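Side-chain contacts in bacterioferritin (Rhodobacter capsulatus, PDB 1JGC), which stores iron in a 24-subunit haem-containing shell, probably oxidising Fe(2+) with dioxygen at a ferroxidase centre and collecting the Fe(3+) as a mineral core: residues G129-D132 against F133-Q137; F120-L123 against I124-E128; T86-C89 against D90-G93. One frame throughout, in Å; residues are numbered along the deposited sequence.

Contact 1: G129-D132 against F133-Q137; sequences GHVD and FLETQ
Val131 with Glu135 and Asp132 with Thr136 are i to i+4 pairs linking neighbouring turns of helix 114-144, a local contact running from the helix bundle out to the subunit interfaces. Glu135 lies alongside Val131, both side chains pointing the same way: the CG1 methyl of Val131 rests 3.6 Å from Glu135 CD, so the carboxylate is approached at its carbon by a methyl. Glu135 is extended beyond CG, and its OE1 reaches on to a hydrogen bond with Met1 N of the third subunit. Asp132 and Thr136 also run side by side, but Asp132 OD1 stays 3.9 Å from Thr136 OG1. The threonine hydroxyl stands beside its own backbone N (chi1 -72°), which brings OG1 to 3.2 Å from Asp132 O; its hydrogen bond is to Asp34 O of the second subunit. The Phe133 ring carries Gln137 CG over one face, 3.6 Å above the plane and toward the rim, and forms a cation-pi contact with Lys43. Beneath these side chains the helical bonds are regular; Leu134 N donates almost straight to His130 O at 2.8 Å (N-H...O 176°). Val131 and Leu134 pack against helix 83-111. His130, turned away from the following residues, hydrogen-bonds Glu50 through NE2 and Glu94 weakly through ND1. With Glu51, Glu94 and Glu127 it belongs to the second iron position of the dinuclear site, metal-free here, which the four-helix bundle of ferritins and bacterioferritins encloses.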
loop_
_atom_site.group_PDB
_atom_site.type_symbol
_atom_site.label_atom_id
_atom_site.label_comp_id
_atom_site.label_asym_id
_atom_site.label_seq_id
_atom_site.Cartn_x
_atom_site.Cartn_y
_atom_site.Cartn_z
ATOM N N GLY A 129 27.447 34.824 -15.568
ATOM C CA GLY A 129 26.117 34.523 -15.071
ATOM C C GLY A 129 25.796 35.386 -13.855
ATOM O O GLY A 129 24.707 35.971 -13.767
ATOM N N HIS A 130 26.738 35.471 -12.915
ATOM C CA HIS A 130 26.556 36.291 -11.718
ATOM C C HIS A 130 26.445 37.768 -12.106
ATOM O O HIS A 130 25.636 38.504 -11.544
ATOM C CB HIS A 130 27.733 36.110 -10.753
ATOM C CG HIS A 130 27.795 34.756 -10.117
ATOM N ND1 HIS A 130 28.939 34.269 -9.517
ATOM C CD2 HIS A 130 26.852 33.791 -9.973
ATOM C CE1 HIS A 130 28.698 33.062 -9.031
ATOM N NE2 HIS A 130 27.439 32.749 -9.295
ATOM N N VAL A 131 27.260 38.199 -13.065
ATOM C CA VAL A 131 27.224 39.588 -13.506
ATOM C C VAL A 131 25.838 39.905 -14.045
ATOM O O VAL A 131 25.256 40.940 -13.720
ATOM C CB VAL A 131 28.271 39.867 -14.621
ATOM C CG1 VAL A 131 28.058 41.254 -15.203
ATOM C CG2 VAL A 131 29.668 39.767 -14.057
ATOM N N ASP A 132 25.312 39.006 -14.868
ATOM C CA ASP A 132 23.989 39.196 -15.452
ATOM C C ASP A 132 22.964 39.419 -14.346
ATOM O O ASP A 132 22.166 40.363 -14.384
ATOM C CB ASP A 132 23.607 37.969 -16.281
ATOM C CG ASP A 132 22.286 38.142 -17.015
ATOM O OD1 ASP A 132 21.774 39.285 -17.089
ATOM O OD2 ASP A 132 21.760 37.129 -17.533
ATOM N N PHE A 133 23.014 38.541 -13.351
ATOM C CA PHE A 133 22.103 38.605 -12.221
ATOM C C PHE A 133 22.236 39.916 -11.432
ATOM O O PHE A 133 21.243 40.608 -11.194
ATOM C CB PHE A 133 22.350 37.407 -11.304
ATOM C CG PHE A 133 21.602 37.476 -10.018
ATOM C CD1 PHE A 133 20.248 37.165 -9.969
ATOM C CD2 PHE A 133 22.246 37.898 -8.850
ATOM C CE1 PHE A 133 19.537 37.271 -8.778
ATOM C CE2 PHE A 133 21.546 38.009 -7.645
ATOM C CZ PHE A 133 20.185 37.695 -7.606
ATOM N N LEU A 134 23.461 40.250 -11.027
ATOM C CA LEU A 134 23.715 41.471 -10.267
ATOM C C LEU A 134 23.284 42.719 -11.034
ATOM O O LEU A 134 22.721 43.640 -10.448
ATOM C CB LEU A 134 25.197 41.574 -9.906
ATOM C CG LEU A 134 25.750 40.567 -8.892
ATOM C CD1 LEU A 134 27.266 40.732 -8.761
ATOM C CD2 LEU A 134 25.078 40.784 -7.547
ATOM N N GLU A 135 23.542 42.758 -12.339
ATOM C CA GLU A 135 23.149 43.921 -13.127
ATOM C C GLU A 135 21.632 44.051 -13.143
ATOM O O GLU A 135 21.096 45.154 -13.054
ATOM C CB GLU A 135 23.684 43.821 -14.560
ATOM C CG GLU A 135 25.201 43.879 -14.647
ATOM C CD GLU A 135 25.705 43.860 -16.076
ATOM O OE1 GLU A 135 25.104 43.136 -16.904
ATOM O OE2 GLU A 135 26.709 44.555 -16.371
ATOM N N THR A 136 20.941 42.925 -13.245
ATOM C CA THR A 136 19.493 42.946 -13.243
ATOM C C THR A 136 18.993 43.407 -11.871
ATOM O O THR A 136 18.031 44.166 -11.779
ATOM C CB THR A 136 18.933 41.556 -13.593
ATOM O OG1 THR A 136 19.155 41.309 -14.989
ATOM C CG2 THR A 136 17.438 41.464 -13.283
ATOM N N GLN A 137 19.661 42.973 -10.809
ATOM C CA GLN A 137 19.249 43.363 -9.472
ATOM C C GLN A 137 19.512 44.833 -9.193
ATOM O O GLN A 137 18.716 45.498 -8.531
ATOM C CB GLN A 137 19.941 42.492 -8.424
ATOM C CG GLN A 137 19.347 41.105 -8.330
ATOM C CD GLN A 137 17.842 41.146 -8.171
ATOM O OE1 GLN A 137 17.328 41.795 -7.259
ATOM N NE2 GLN A 137 17.127 40.460 -9.056
#

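Contact 2: F120-L123 against I124-E128; sequences FESL and ITDEE
Thr125 turns its hydroxyl back over the preceding helical turn to Glu121, giving the contact within helix 114-144 a side-chain hydrogen bond besides those of the backbone. With OG1 anti to its own carbonyl carbon (chi1 -56°), Thr125 donates from the hydroxyl to Glu121 O at 2.7 Å, while its backbone N donates to the same oxygen at 3.0 Å. The two donors come from opposite faces of the carbonyl plane, so one oxygen is gripped twice. Ile124 runs its CG1 branch back past Phe120 O, with CD1 3.4 Å from that oxygen, and packs on Tyr101 of helix 83-111 and Ile114 of the third subunit. Phe120 and Leu123 fill the four-helix bundle of the ferritin fold: Phe120 reaches helices 5-34 and 83-111, and Leu123 touches Glu18, His54 and Ile58. Glu127, one turn after Leu123, keeps CB 3.5 Å from Leu123 O; its off-staggered chi1 (-112°) and bent chi2 (64°) carry the carboxylate, assigned to both iron positions, into the metal-free dinuclear site, close to Glu51 and weakly hydrogen-bonded to Tyr101 through OE2. Asp126 leans toward the previous turn, its CG 3.4 Å from Ser122 O, and OD2 makes a weak hydrogen bond with His54 NE2. At the interface with the third subunit, Glu121 OE2 forms salt bridges with Arg105 and with Lys117 of that subunit.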
loop_
_atom_site.group_PDB
_atom_site.type_symbol
_atom_site.label_atom_id
_atom_site.label_comp_id
_atom_site.label_asym_id
_atom_site.label_seq_id
_atom_site.Cartn_x
_atom_site.Cartn_y
_atom_site.Cartn_z
ATOM N N PHE A 120 38.910 27.632 -17.049
ATOM C CA PHE A 120 38.745 29.080 -17.055
ATOM C C PHE A 120 37.561 29.508 -17.921
ATOM O O PHE A 120 36.931 30.535 -17.648
ATOM C CB PHE A 120 40.031 29.780 -17.505
ATOM C CG PHE A 120 41.101 29.791 -16.456
ATOM C CD1 PHE A 120 40.924 30.498 -15.273
ATOM C CD2 PHE A 120 42.279 29.077 -16.634
ATOM C CE1 PHE A 120 41.902 30.495 -14.281
ATOM C CE2 PHE A 120 43.260 29.070 -15.643
ATOM C CZ PHE A 120 43.067 29.782 -14.465
ATOM N N GLU A 121 37.243 28.732 -18.954
ATOM C CA GLU A 121 36.096 29.091 -19.781
ATOM C C GLU A 121 34.838 28.798 -18.966
ATOM O O GLU A 121 33.823 29.497 -19.070
ATOM C CB GLU A 121 36.083 28.308 -21.094
ATOM C CG GLU A 121 37.284 28.579 -21.966
ATOM C CD GLU A 121 36.959 28.538 -23.449
ATOM O OE1 GLU A 121 35.890 28.007 -23.808
ATOM O OE2 GLU A 121 37.777 29.033 -24.257
ATOM N N SER A 122 34.914 27.769 -18.133
ATOM C CA SER A 122 33.787 27.416 -17.288
ATOM C C SER A 122 33.620 28.509 -16.216
ATOM O O SER A 122 32.506 28.964 -15.953
ATOM C CB SER A 122 34.020 26.047 -16.647
ATOM O OG SER A 122 33.042 25.778 -15.663
ATOM N N LEU A 123 34.725 28.941 -15.613
ATOM C CA LEU A 123 34.656 29.991 -14.609
ATOM C C LEU A 123 34.148 31.298 -15.227
ATOM O O LEU A 123 33.305 31.987 -14.645
ATOM C CB LEU A 123 36.023 30.216 -13.975
ATOM C CG LEU A 123 36.553 29.097 -13.071
ATOM C CD1 LEU A 123 37.988 29.417 -12.650
ATOM C CD2 LEU A 123 35.656 28.947 -11.843
ATOM N N ILE A 124 34.659 31.639 -16.404
ATOM C CA ILE A 124 34.236 32.854 -17.093
ATOM C C ILE A 124 32.734 32.793 -17.325
ATOM O O ILE A 124 32.033 33.774 -17.098
ATOM C CB ILE A 124 34.965 33.018 -18.460
ATOM C CG1 ILE A 124 36.430 33.400 -18.221
ATOM C CG2 ILE A 124 34.266 34.072 -19.326
ATOM C CD1 ILE A 124 37.273 33.409 -19.471
ATOM N N THR A 125 32.247 31.634 -17.766
ATOM C CA THR A 125 30.820 31.461 -18.013
ATOM C C THR A 125 29.995 31.645 -16.736
ATOM O O THR A 125 28.978 32.328 -16.758
ATOM C CB THR A 125 30.513 30.078 -18.623
ATOM O OG1 THR A 125 31.273 29.913 -19.825
ATOM C CG2 THR A 125 29.039 29.966 -18.968
ATOM N N ASP A 126 30.428 31.054 -15.625
ATOM C CA ASP A 126 29.696 31.212 -14.369
ATOM C C ASP A 126 29.714 32.670 -13.900
ATOM O O ASP A 126 28.695 33.203 -13.462
ATOM C CB ASP A 126 30.294 30.346 -13.255
ATOM C CG ASP A 126 30.163 28.863 -13.522
ATOM O OD1 ASP A 126 29.222 28.452 -14.239
ATOM O OD2 ASP A 126 31.002 28.099 -12.992
ATOM N N GLU A 127 30.874 33.314 -13.979
ATOM C CA GLU A 127 30.964 34.692 -13.539
ATOM C C GLU A 127 30.106 35.630 -14.394
ATOM O O GLU A 127 29.519 36.577 -13.875
ATOM C CB GLU A 127 32.427 35.145 -13.503
ATOM C CG GLU A 127 32.960 35.416 -12.078
ATOM C CD GLU A 127 32.995 34.173 -11.166
ATOM O OE1 GLU A 127 31.925 33.566 -10.887
ATOM O OE2 GLU A 127 34.109 33.799 -10.707
ATOM N N GLU A 128 30.014 35.378 -15.695
ATOM C CA GLU A 128 29.179 36.236 -16.514
ATOM C C GLU A 128 27.731 36.023 -16.072
ATOM O O GLU A 128 26.901 36.934 -16.155
ATOM C CB GLU A 128 29.373 35.940 -18.009
ATOM C CG GLU A 128 30.583 36.679 -18.595
ATOM C CD GLU A 128 30.601 36.753 -20.122
ATOM O OE1 GLU A 128 29.523 36.806 -20.756
ATOM O OE2 GLU A 128 31.707 36.787 -20.696
#

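Contact 3: T86-C89 against D90-G93; sequences TLEC and DLAG
Asp90 leans back over Thr86, and Leu91 lies alongside Glu88, within the same stretch of helix 83-111, one of the four long helices of the ferritin bundle. The two pairs leave the helix in different directions. Asp90 is buried, and its CG sits anti to its own carbonyl carbon (chi1 -68°), which swings the carboxylate back toward the start of the helix until CG is 3.2 Å from Thr86 O. That carbonyl accepts the backbone N of Asp90 at 2.9 Å, and OD2, itself an acceptor, makes no hydrogen bond with it. The carboxylate finds its donors on helix 5-34 instead: OD1 takes a hydrogen bond from Gln24 NE2 and a weak one from His28 ND1. A leucine in place of Asp90 would probably leave Gln24 NE2 with only its weak bond to Cys89 O and His28 ND1 without its weak partner, the amide being freer to turn. The Thr86 hydroxyl is engaged elsewhere: OG1 hydrogen-bonds Pro83 O and Gln32 NE2. Glu88 and Leu91 point the same way, side by side. The glutamate bends at its second torsion (chi2 -64°), and OE1 then approaches the CD2 methyl of Leu91, a loose contact between an acid and an aliphatic branch; OE2 forms a salt bridge with Arg84, one turn earlier. Both residues also pack on Ile138 of helix 114-144, which Leu87 touches as well. Cys89 and Ala92 meet Arg78 of the connecting loop on another side of the helix. The CB of Ala92 rests against the backbone of the turn before it, 3.4 Å from Glu88 O and 3.5 Å from Cys89 O.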
loop_
_atom_site.group_PDB
_atom_site.type_symbol
_atom_site.label_atom_id
_atom_site.label_comp_id
_atom_site.label_asym_id
_atom_site.label_seq_id
_atom_site.Cartn_x
_atom_site.Cartn_y
_atom_site.Cartn_z
ATOM N N THR A 86 26.493 46.584 -1.330
ATOM C CA THR A 86 26.940 45.190 -1.383
ATOM C C THR A 86 26.803 44.655 -2.807
ATOM O O THR A 86 27.643 43.878 -3.272
ATOM C CB THR A 86 26.155 44.277 -0.379
ATOM O OG1 THR A 86 24.755 44.327 -0.659
ATOM C CG2 THR A 86 26.386 44.735 1.051
ATOM N N LEU A 87 25.753 45.084 -3.505
ATOM C CA LEU A 87 25.561 44.655 -4.883
ATOM C C LEU A 87 26.707 45.238 -5.699
ATOM O O LEU A 87 27.282 44.562 -6.550
ATOM C CB LEU A 87 24.222 45.164 -5.435
ATOM C CG LEU A 87 22.958 44.580 -4.812
ATOM C CD1 LEU A 87 21.739 45.202 -5.450
ATOM C CD2 LEU A 87 22.951 43.078 -5.011
ATOM N N GLU A 88 27.037 46.496 -5.423
ATOM C CA GLU A 88 28.113 47.174 -6.123
ATOM C C GLU A 88 29.449 46.500 -5.849
ATOM O O GLU A 88 30.231 46.234 -6.767
ATOM C CB GLU A 88 28.175 48.649 -5.704
ATOM C CG GLU A 88 26.998 49.486 -6.190
ATOM C CD GLU A 88 26.936 49.582 -7.720
ATOM O OE1 GLU A 88 27.407 48.628 -8.405
ATOM O OE2 GLU A 88 26.401 50.610 -8.240
ATOM N N CYS A 89 29.715 46.221 -4.585
ATOM C CA CYS A 89 30.965 45.575 -4.246
ATOM C C CYS A 89 31.083 44.192 -4.875
ATOM O O CYS A 89 32.154 43.828 -5.372
ATOM C CB CYS A 89 31.123 45.481 -2.735
ATOM S SG CYS A 89 31.420 47.083 -1.972
ATOM N N ASP A 90 29.999 43.418 -4.873
ATOM C CA ASP A 90 30.066 42.089 -5.473
ATOM C C ASP A 90 30.294 42.211 -6.977
ATOM O O ASP A 90 31.092 41.465 -7.564
ATOM C CB ASP A 90 28.793 41.281 -5.182
ATOM C CG ASP A 90 28.656 40.917 -3.703
ATOM O OD1 ASP A 90 29.688 40.627 -3.059
ATOM O OD2 ASP A 90 27.518 40.908 -3.187
ATOM N N LEU A 91 29.612 43.163 -7.604
ATOM C CA LEU A 91 29.773 43.362 -9.035
ATOM C C LEU A 91 31.210 43.780 -9.339
ATOM O O LEU A 91 31.794 43.340 -10.329
ATOM C CB LEU A 91 28.799 44.425 -9.536
ATOM C CG LEU A 91 28.899 44.777 -11.022
ATOM C CD1 LEU A 91 28.629 43.543 -11.865
ATOM C CD2 LEU A 91 27.918 45.894 -11.350
ATOM N N ALA A 92 31.781 44.622 -8.481
ATOM C CA ALA A 92 33.153 45.080 -8.675
ATOM C C ALA A 92 34.110 43.886 -8.630
ATOM O O ALA A 92 35.048 43.791 -9.429
ATOM C CB ALA A 92 33.532 46.102 -7.604
ATOM N N GLY A 93 33.865 42.976 -7.692
ATOM C CA GLY A 93 34.704 41.798 -7.576
ATOM C C GLY A 93 34.577 40.862 -8.773
ATOM O O GLY A 93 35.544 40.188 -9.145
#

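In the fold
All three are local contacts between neighbouring turns of a helix, but they occupy different surroundings. Contacts 2 and 1 follow each other along helix 114-144, their centres 13 Å apart, and both touch the third subunit; contact 2 is the more buried, and each supplies one ligand of the dinuclear site. Contact 3, on helix 83-111, is partly buried like contact 1 and joins it directly: Leu134 CD2 packs 4.0 Å from Leu87 CD2, and Leu134 CD1 rests on the backbone at Asp90 and Leu91. Contacts 2 and 3 do not touch. Some acids of contacts 1 and 2 bond to another subunit; the named partners of the contact 3 acids are all in the same chain.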